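Local coordinates for carboxypeptidase 1 (Deinococcus radiodurans str. R1, PDB 5GIV), which is a metallopeptidase of the M32 family that binds zinc and probably removes amino acids one by one, with broad specificity, from the C-terminus of peptides, at residues A339-S344 against A352-Y357; T98-E103 against A146-E151; E121-N126 against A404-H409. One frame throughout, in Å; residues are numbered along the deposited sequence.

Contact 1: residues A339-S344 against A352-Y357; sequences AVNTVS and ADELTY
Val-343 and Asp-353 bring two irregular backbone runs together, their CA atoms 5.4 Å apart, inside the loop between helices 333-339 and 357-372. The carboxylate of Asp-353 supplies the direct hydrogen bond of the contact. With chi1 at 61°, its CG sits between the backbone N and the carbonyl carbon, folding the group back over its own chain. OD1 accepts from Leu-355 N on its anti side and, from above the carboxylate plane, from Thr-356 N at 2.9 Å, an Asx turn extended to an Asx motif just ahead of helix 357-372. Across the contact OD2 takes the nearly straight bond from Ser-344 N at 3.0 Å (168°), while Thr-356 OG1 donates to OD2 from the opposite face of the carboxylate. Against the carboxylate lies the isopropyl group of Val-343: CG1 rests 3.3 Å from Asp-353 OD1, and CG2 meets Leu-355 CD1 at 3.8 Å, the side chains crossing at about a right angle. One water bridges Ser-344 O to Asp-353 N; another donates to Thr-342 O and accepts weakly from Glu-354 N. An asparagine here would put an NH2 group in place of one oxygen and would probably leave two of the four donors without an acceptor, Ser-344 N among them if OD2 is lost. Beyond the turn, Asn-341 OD1 and Glu-354 OE1 converge on Lys-496 of helix 487-501, and Tyr-497 also bonds to Glu-354. Four N-H and O-H donors would probably stabilise the ionised carboxylate, although Ser-344 O, a second acceptor, lies 3.0 Å from Asp-353 OD2.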
loop_
_atom_site.group_PDB
_atom_site.type_symbol
_atom_site.label_atom_id
_atom_site.label_comp_id
_atom_site.label_asym_id
_atom_site.label_seq_id
_atom_site.Cartn_x
_atom_site.Cartn_y
_atom_site.Cartn_z
ATOM N N ALA A 339 1.845 6.027 36.843
ATOM C CA ALA A 339 3.043 6.094 36.022
ATOM C C ALA A 339 2.774 6.660 34.634
ATOM O O ALA A 339 3.694 7.204 34.012
ATOM C CB ALA A 339 3.668 4.710 35.905
ATOM N N VAL A 340 1.538 6.559 34.134
ATOM C CA VAL A 340 1.208 7.109 32.825
ATOM C C VAL A 340 0.856 8.586 32.906
ATOM O O VAL A 340 0.445 9.169 31.894
ATOM C CB VAL A 340 0.056 6.343 32.132
ATOM C CG1 VAL A 340 0.313 4.830 32.129
ATOM C CG2 VAL A 340 -1.296 6.702 32.730
ATOM N N ASN A 341 0.923 9.187 34.089
ATOM C CA ASN A 341 0.552 10.579 34.309
ATOM C C ASN A 341 1.672 11.356 34.984
ATOM O O ASN A 341 1.425 12.222 35.827
ATOM C CB ASN A 341 -0.729 10.689 35.135
ATOM C CG ASN A 341 -1.952 10.195 34.392
ATOM O OD1 ASN A 341 -2.363 10.789 33.394
ATOM N ND2 ASN A 341 -2.564 9.123 34.893
ATOM N N THR A 342 2.922 11.065 34.640
ATOM C CA THR A 342 4.013 11.885 35.140
ATOM C C THR A 342 4.094 13.200 34.372
ATOM O O THR A 342 3.586 13.332 33.259
ATOM C CB THR A 342 5.345 11.149 35.037
ATOM O OG1 THR A 342 5.790 11.164 33.674
ATOM C CG2 THR A 342 5.261 9.726 35.589
ATOM N N VAL A 343 4.773 14.174 34.977
ATOM C CA VAL A 343 4.906 15.516 34.417
ATOM C C VAL A 343 6.354 15.960 34.566
ATOM O O VAL A 343 7.009 15.627 35.556
ATOM C CB VAL A 343 3.973 16.528 35.125
ATOM C CG1 VAL A 343 4.264 17.948 34.642
ATOM C CG2 VAL A 343 2.512 16.169 34.921
ATOM N N SER A 344 6.861 16.698 33.580
ATOM C CA SER A 344 8.177 17.319 33.709
ATOM C C SER A 344 8.399 18.265 32.539
ATOM O O SER A 344 7.861 18.058 31.449
ATOM C CB SER A 344 9.300 16.279 33.757
ATOM O OG SER A 344 9.441 15.648 32.503
ATOM N N ALA A 352 5.442 15.525 25.292
ATOM C CA ALA A 352 5.254 16.306 26.503
ATOM C C ALA A 352 3.956 15.913 27.199
ATOM O O ALA A 352 2.983 15.498 26.563
ATOM C CB ALA A 352 5.270 17.802 26.181
ATOM N N ASP A 353 3.968 16.022 28.524
ATOM C CA ASP A 353 2.871 15.582 29.378
ATOM C C ASP A 353 1.651 16.501 29.244
ATOM O O ASP A 353 1.678 17.546 28.585
ATOM C CB ASP A 353 3.331 15.554 30.825
ATOM C CG ASP A 353 3.747 16.927 31.308
ATOM O OD1 ASP A 353 2.860 17.725 31.661
ATOM O OD2 ASP A 353 4.959 17.220 31.299
ATOM N N GLU A 354 0.580 16.119 29.942
ATOM C CA GLU A 354 -0.675 16.854 29.849
ATOM C C GLU A 354 -0.542 18.291 30.338
ATOM O O GLU A 354 -1.309 19.162 29.911
ATOM C CB GLU A 354 -1.756 16.149 30.664
ATOM C CG GLU A 354 -2.378 14.940 29.995
ATOM C CD GLU A 354 -3.592 14.435 30.754
ATOM O OE1 GLU A 354 -3.419 13.983 31.905
ATOM O OE2 GLU A 354 -4.714 14.513 30.200
ATOM N N LEU A 355 0.392 18.556 31.249
ATOM C CA LEU A 355 0.427 19.867 31.880
ATOM C C LEU A 355 1.339 20.856 31.165
ATOM O O LEU A 355 1.022 22.048 31.103
ATOM C CB LEU A 355 0.846 19.737 33.348
ATOM C CG LEU A 355 -0.144 19.016 34.264
ATOM C CD1 LEU A 355 0.293 19.147 35.704
ATOM C CD2 LEU A 355 -1.561 19.561 34.054
ATOM N N THR A 356 2.479 20.406 30.654
ATOM C CA THR A 356 3.432 21.302 30.014
ATOM C C THR A 356 3.298 21.348 28.497
ATOM O O THR A 356 3.950 22.185 27.864
ATOM C CB THR A 356 4.867 20.909 30.390
ATOM O OG1 THR A 356 5.176 19.629 29.826
ATOM C CG2 THR A 356 5.022 20.847 31.916
ATOM N N TYR A 357 2.443 20.511 27.904
ATOM C CA TYR A 357 2.397 20.402 26.448
ATOM C C TYR A 357 2.165 21.756 25.791
ATOM O O TYR A 357 2.858 22.122 24.834
ATOM C CB TYR A 357 1.304 19.419 26.016
ATOM C CG TYR A 357 1.239 19.248 24.505
ATOM C CD1 TYR A 357 0.465 20.094 23.713
ATOM C CD2 TYR A 357 1.979 18.260 23.872
ATOM C CE1 TYR A 357 0.416 19.940 22.339
ATOM C CE2 TYR A 357 1.937 18.102 22.497
ATOM C CZ TYR A 357 1.161 18.944 21.740
ATOM O OH TYR A 357 1.126 18.769 20.385
HETATM O O HOH W 1 0.908 13.543 32.181
HETATM O O HOH W 2 6.895 16.264 29.507
#

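Contact 2: residues T98-E103 against A146-E151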
loop_
_atom_site.group_PDB
_atom_site.type_symbol
_atom_site.label_atom_id
_atom_site.label_comp_id
_atom_site.label_asym_id
_atom_site.label_seq_id
_atom_site.Cartn_x
_atom_site.Cartn_y
_atom_site.Cartn_z
ATOM N N THR A 98 -9.113 27.736 -6.525
ATOM C CA THR A 98 -8.854 28.530 -7.719
ATOM C C THR A 98 -8.266 29.892 -7.390
ATOM O O THR A 98 -7.713 30.545 -8.281
ATOM C CB THR A 98 -10.143 28.743 -8.535
ATOM O OG1 THR A 98 -11.133 29.422 -7.738
ATOM C CG2 THR A 98 -10.700 27.416 -9.017
ATOM N N ARG A 99 -8.347 30.321 -6.132
ATOM C CA ARG A 99 -7.802 31.620 -5.759
ATOM C C ARG A 99 -6.295 31.653 -5.965
ATOM O O ARG A 99 -5.734 32.683 -6.353
ATOM C CB ARG A 99 -8.143 31.931 -4.301
ATOM C CG ARG A 99 -7.750 33.333 -3.862
ATOM C CD ARG A 99 -8.806 34.349 -4.296
ATOM N NE ARG A 99 -10.054 34.142 -3.561
ATOM C CZ ARG A 99 -10.330 34.688 -2.379
ATOM N NH1 ARG A 99 -9.458 35.491 -1.784
ATOM N NH2 ARG A 99 -11.484 34.428 -1.783
ATOM N N ILE A 100 -5.617 30.547 -5.678
ATOM C CA ILE A 100 -4.162 30.485 -5.732
ATOM C C ILE A 100 -3.763 29.971 -7.112
ATOM O O ILE A 100 -4.198 28.874 -7.497
ATOM C CB ILE A 100 -3.592 29.594 -4.621
ATOM C CG1 ILE A 100 -4.126 30.054 -3.262
ATOM C CG2 ILE A 100 -2.061 29.603 -4.655
ATOM C CD1 ILE A 100 -3.701 29.174 -2.112
ATOM N N PRO A 101 -2.955 30.711 -7.866
ATOM C CA PRO A 101 -2.559 30.259 -9.205
ATOM C C PRO A 101 -1.872 28.902 -9.169
ATOM O O PRO A 101 -1.082 28.611 -8.265
ATOM C CB PRO A 101 -1.596 31.358 -9.679
ATOM C CG PRO A 101 -1.933 32.552 -8.861
ATOM C CD PRO A 101 -2.390 32.031 -7.530
ATOM N N ALA A 102 -2.172 28.073 -10.175
ATOM C CA ALA A 102 -1.568 26.744 -10.258
ATOM C C ALA A 102 -0.045 26.824 -10.301
ATOM O O ALA A 102 0.646 25.968 -9.734
ATOM C CB ALA A 102 -2.095 25.998 -11.482
ATOM N N GLU A 103 0.501 27.841 -10.971
ATOM C CA GLU A 103 1.948 28.024 -10.967
ATOM C C GLU A 103 2.482 28.096 -9.543
ATOM O O GLU A 103 3.451 27.418 -9.186
ATOM C CB GLU A 103 2.319 29.291 -11.736
ATOM C CG GLU A 103 3.156 29.035 -12.966
ATOM C CD GLU A 103 4.266 28.028 -12.714
ATOM O OE1 GLU A 103 4.054 26.820 -12.989
ATOM O OE2 GLU A 103 5.345 28.440 -12.225
ATOM N N ALA A 146 -0.657 33.793 1.578
ATOM C CA ALA A 146 -1.699 34.473 2.330
ATOM C C ALA A 146 -2.195 35.713 1.604
ATOM O O ALA A 146 -3.363 36.088 1.752
ATOM C CB ALA A 146 -1.185 34.839 3.722
ATOM N N SER A 147 -1.338 36.354 0.805
ATOM C CA SER A 147 -1.749 37.577 0.123
ATOM C C SER A 147 -2.810 37.320 -0.940
ATOM O O SER A 147 -3.500 38.260 -1.339
ATOM C CB SER A 147 -0.539 38.284 -0.495
ATOM O OG SER A 147 -0.023 37.563 -1.595
ATOM N N TYR A 148 -2.962 36.077 -1.404
ATOM C CA TYR A 148 -4.064 35.762 -2.305
ATOM C C TYR A 148 -5.415 35.783 -1.606
ATOM O O TYR A 148 -6.441 35.631 -2.281
ATOM C CB TYR A 148 -3.866 34.394 -2.958
ATOM C CG TYR A 148 -2.718 34.344 -3.926
ATOM C CD1 TYR A 148 -2.769 35.034 -5.133
ATOM C CD2 TYR A 148 -1.581 33.599 -3.644
ATOM C CE1 TYR A 148 -1.711 34.991 -6.022
ATOM C CE2 TYR A 148 -0.522 33.545 -4.527
ATOM C CZ TYR A 148 -0.592 34.242 -5.711
ATOM O OH TYR A 148 0.462 34.186 -6.588
ATOM N N PHE A 149 -5.442 35.956 -0.287
ATOM C CA PHE A 149 -6.679 36.007 0.493
ATOM C C PHE A 149 -6.690 37.292 1.311
ATOM O O PHE A 149 -6.550 37.271 2.542
ATOM C CB PHE A 149 -6.815 34.759 1.367
ATOM C CG PHE A 149 -6.923 33.490 0.566
ATOM C CD1 PHE A 149 -5.786 32.876 0.056
ATOM C CD2 PHE A 149 -8.162 32.925 0.301
ATOM C CE1 PHE A 149 -5.880 31.719 -0.701
ATOM C CE2 PHE A 149 -8.265 31.764 -0.447
ATOM C CZ PHE A 149 -7.124 31.161 -0.948
ATOM N N PRO A 150 -6.846 38.441 0.643
ATOM C CA PRO A 150 -6.818 39.726 1.359
ATOM C C PRO A 150 -7.943 39.902 2.359
ATOM O O PRO A 150 -7.854 40.812 3.194
ATOM C CB PRO A 150 -6.918 40.755 0.230
ATOM C CG PRO A 150 -7.609 40.026 -0.869
ATOM C CD PRO A 150 -7.134 38.612 -0.791
ATOM N N GLU A 151 -8.991 39.074 2.325
ATOM C CA GLU A 151 -10.006 39.180 3.371
ATOM C C GLU A 151 -9.437 38.951 4.762
ATOM O O GLU A 151 -10.110 39.272 5.743
ATOM C CB GLU A 151 -11.156 38.211 3.101
ATOM C CG GLU A 151 -10.712 36.799 2.813
ATOM C CD GLU A 151 -10.382 36.629 1.348
ATOM O OE1 GLU A 151 -10.958 35.740 0.686
ATOM O OE2 GLU A 151 -9.553 37.422 0.857
#
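The aliphatic part of Arg-99 packs over the face of the Phe-149 ring in the close-packed half of this contact. The arginine's CG lies 3.9 Å from the ring centroid and 19° off the normal, a CH-pi contact. Further along the same side chain, Phe-149 CD2 lies over one face of the guanidinium, offset toward its rim, the two planes 32° apart. Ile-100 comes to the rim of the phenylalanine ring instead, its CG1 3.5 Å from Phe-149 CE1. Next to them the Tyr-148 ring receives Pro-101 CD over one face, 3.6 Å from the centroid, a second CH-pi contact. Ile-100 and Pro-101 form the short link between helices 81-99 and 102-122, with Pro-101 as N-cap of the latter; the aromatic pair follows helix 128-147, so the contact fastens a helix-helix junction to the end of a third helix in an all-helical part of the M32 fold. Phe-149 stacks in turn on Tyr-158, and Tyr-148 meets Phe-104 edge-to-face. Toward the surface the packing gives way to charge. Bends at chi2 (82°) and chi3 carry the guanidinium round to the backbone of Tyr-148, and Arg-99 NH1 reaches Tyr-148 O at 3.1 Å, in the carbonyl plane and on a lone pair. Arg-99 NH1 and NH2 both grip Glu-151 OE1, at 2.9 and 2.8 Å, nearly in the guanidinium plane, whereas the bond from NH1 to OE2 is weak. Glu-151 itself is exposed, and Glu-95, one turn earlier on helix 81-99, forms a salt bridge with NE of the arginine.

Contact 3: residues E121-N126 against A404-H409; sequences EARPAN and ALQDVH
The C-terminal end of helix 102-122 closes here in a Schellman motif, and Arg-123 reaches from it to Leu-405 in the loop between helices 381-393 and 420-439. The arginine is fully extended from CG to NE, with CG anti to the backbone N (chi1 180°), and slides past the leucine in the opposite direction. Its CG lies 3.9 Å from Leu-405 CB, and its CD passes 3.4 Å from Leu-405 O. One face of the guanidinium then settles over Gln-406 O, 3.3 Å from Arg-123 NH1 but at too poor an angle for a hydrogen bond. What fixes the group's rotation lies in the same loop: Asp-402 forms a salt bridge with NH2, and Val-401 O accepts from NE. On the helix side, Leu-405 CD1 fits under the capping turn, 3.8 Å from Ala-122 O, and 4.2 Å from Asn-126 CA, while Phe-128 and Met-131 of the next helix pack on the same leucine. Asn-126, the C-prime residue, has positive phi just past the last helical turn, and its N bonds back to Arg-123 O at 2.8 Å, the signature of a Schellman C-cap; here the loop before helix 420-439 packs against it.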
loop_
_atom_site.group_PDB
_atom_site.type_symbol
_atom_site.label_atom_id
_atom_site.label_comp_id
_atom_site.label_asym_id
_atom_site.label_seq_id
_atom_site.Cartn_x
_atom_site.Cartn_y
_atom_site.Cartn_z
ATOM N N GLU A 121 18.221 15.480 6.497
ATOM C CA GLU A 121 19.660 15.357 6.680
ATOM C C GLU A 121 20.212 16.394 7.645
ATOM O O GLU A 121 21.092 16.074 8.455
ATOM C CB GLU A 121 20.386 15.493 5.337
ATOM C CG GLU A 121 19.836 14.628 4.209
ATOM C CD GLU A 121 20.576 14.858 2.892
ATOM O OE1 GLU A 121 20.331 14.097 1.928
ATOM O OE2 GLU A 121 21.371 15.825 2.811
ATOM N N ALA A 122 19.691 17.626 7.592
ATOM C CA ALA A 122 20.252 18.708 8.391
ATOM C C ALA A 122 19.952 18.547 9.877
ATOM O O ALA A 122 20.776 18.930 10.712
ATOM C CB ALA A 122 19.725 20.056 7.893
ATOM N N ARG A 123 18.803 17.973 10.238
ATOM C CA ARG A 123 18.501 17.846 11.664
ATOM C C ARG A 123 19.503 16.948 12.371
ATOM O O ARG A 123 20.213 17.431 13.269
ATOM C CB ARG A 123 17.062 17.359 11.882
ATOM C CG ARG A 123 16.752 17.222 13.369
ATOM C CD ARG A 123 15.382 16.642 13.695
ATOM N NE ARG A 123 15.168 16.696 15.142
ATOM C CZ ARG A 123 14.212 16.044 15.792
ATOM N NH1 ARG A 123 13.366 15.270 15.131
ATOM N NH2 ARG A 123 14.103 16.166 17.108
ATOM N N PRO A 124 19.639 15.666 12.013
ATOM C CA PRO A 124 20.627 14.822 12.701
ATOM C C PRO A 124 22.031 15.399 12.674
ATOM O O PRO A 124 22.824 15.098 13.573
ATOM C CB PRO A 124 20.532 13.486 11.953
ATOM C CG PRO A 124 19.856 13.804 10.657
ATOM C CD PRO A 124 18.929 14.935 10.949
ATOM N N ALA A 125 22.357 16.237 11.696
ATOM C CA ALA A 125 23.677 16.840 11.585
ATOM C C ALA A 125 23.785 18.177 12.314
ATOM O O ALA A 125 24.839 18.821 12.257
ATOM C CB ALA A 125 24.039 17.025 10.108
ATOM N N ASN A 126 22.731 18.621 12.989
ATOM C CA ASN A 126 22.765 19.901 13.690
ATOM C C ASN A 126 23.230 21.025 12.760
ATOM O O ASN A 126 24.057 21.875 13.109
ATOM C CB ASN A 126 23.640 19.811 14.939
ATOM C CG ASN A 126 23.526 21.043 15.808
ATOM O OD1 ASN A 126 22.433 21.587 15.976
ATOM N ND2 ASN A 126 24.646 21.479 16.388
ATOM N N ALA A 404 15.252 24.394 17.095
ATOM C CA ALA A 404 14.451 24.853 15.957
ATOM C C ALA A 404 14.361 23.841 14.815
ATOM O O ALA A 404 13.516 24.011 13.934
ATOM C CB ALA A 404 15.002 26.177 15.424
ATOM N N LEU A 405 15.225 22.827 14.777
ATOM C CA LEU A 405 15.119 21.758 13.786
ATOM C C LEU A 405 14.175 20.642 14.227
ATOM O O LEU A 405 13.957 19.690 13.465
ATOM C CB LEU A 405 16.503 21.161 13.493
ATOM C CG LEU A 405 17.583 22.062 12.884
ATOM C CD1 LEU A 405 18.956 21.414 12.990
ATOM C CD2 LEU A 405 17.265 22.346 11.431
ATOM N N GLN A 406 13.598 20.755 15.427
ATOM C CA GLN A 406 12.897 19.628 16.048
ATOM C C GLN A 406 11.690 19.178 15.232
ATOM O O GLN A 406 11.541 17.985 14.927
ATOM C CB GLN A 406 12.467 20.000 17.465
ATOM C CG GLN A 406 11.458 19.045 18.042
ATOM C CD GLN A 406 10.954 19.464 19.408
ATOM O OE1 GLN A 406 9.832 19.135 19.780
ATOM N NE2 GLN A 406 11.786 20.167 20.174
ATOM N N ASP A 407 10.800 20.105 14.900
ATOM C CA ASP A 407 9.543 19.758 14.255
ATOM C C ASP A 407 9.622 19.961 12.744
ATOM O O ASP A 407 10.309 20.862 12.251
ATOM C CB ASP A 407 8.394 20.572 14.860
ATOM C CG ASP A 407 7.807 19.911 16.125
ATOM O OD1 ASP A 407 7.596 18.675 16.117
ATOM O OD2 ASP A 407 7.570 20.625 17.130
ATOM N N VAL A 408 8.916 19.093 12.011
ATOM C CA VAL A 408 8.963 19.124 10.553
ATOM C C VAL A 408 8.112 20.241 9.950
ATOM O O VAL A 408 8.315 20.596 8.781
ATOM C CB VAL A 408 8.503 17.779 9.953
ATOM C CG1 VAL A 408 7.013 17.599 10.095
ATOM C CG2 VAL A 408 8.900 17.681 8.497
ATOM N N HIS A 409 7.182 20.821 10.714
ATOM C CA HIS A 409 6.127 21.633 10.110
ATOM C C HIS A 409 6.685 22.741 9.217
ATOM O O HIS A 409 6.320 22.843 8.041
ATOM C CB HIS A 409 5.216 22.209 11.201
ATOM C CG HIS A 409 4.572 21.161 12.058
ATOM N ND1 HIS A 409 5.300 20.217 12.753
ATOM C CD2 HIS A 409 3.269 20.902 12.321
ATOM C CE1 HIS A 409 4.473 19.431 13.419
ATOM N NE2 HIS A 409 3.235 19.818 13.166
#

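Overall arrangement
From the N terminus, the chain runs through helix 81-99 to the first half of contact 2, then along helix 102-122, whose far end supplies residues 121-126 of contact 3. Helix 128-147 returns to close contact 2 at 146-151, so the loops of contacts 2 and 3 cross, their centres about 29 Å apart. The loop begun at 121-126 stays open through the zinc-binding helices until 404-409, joining the end of helix 102-122 to the loop ahead of helix 420-439. Contact 1, a short closure between helices 333-339 and 357-372, is nested within it. Contacts 1 and 2 sit on opposite sides of the chain's centre, about 41 Å apart between centres.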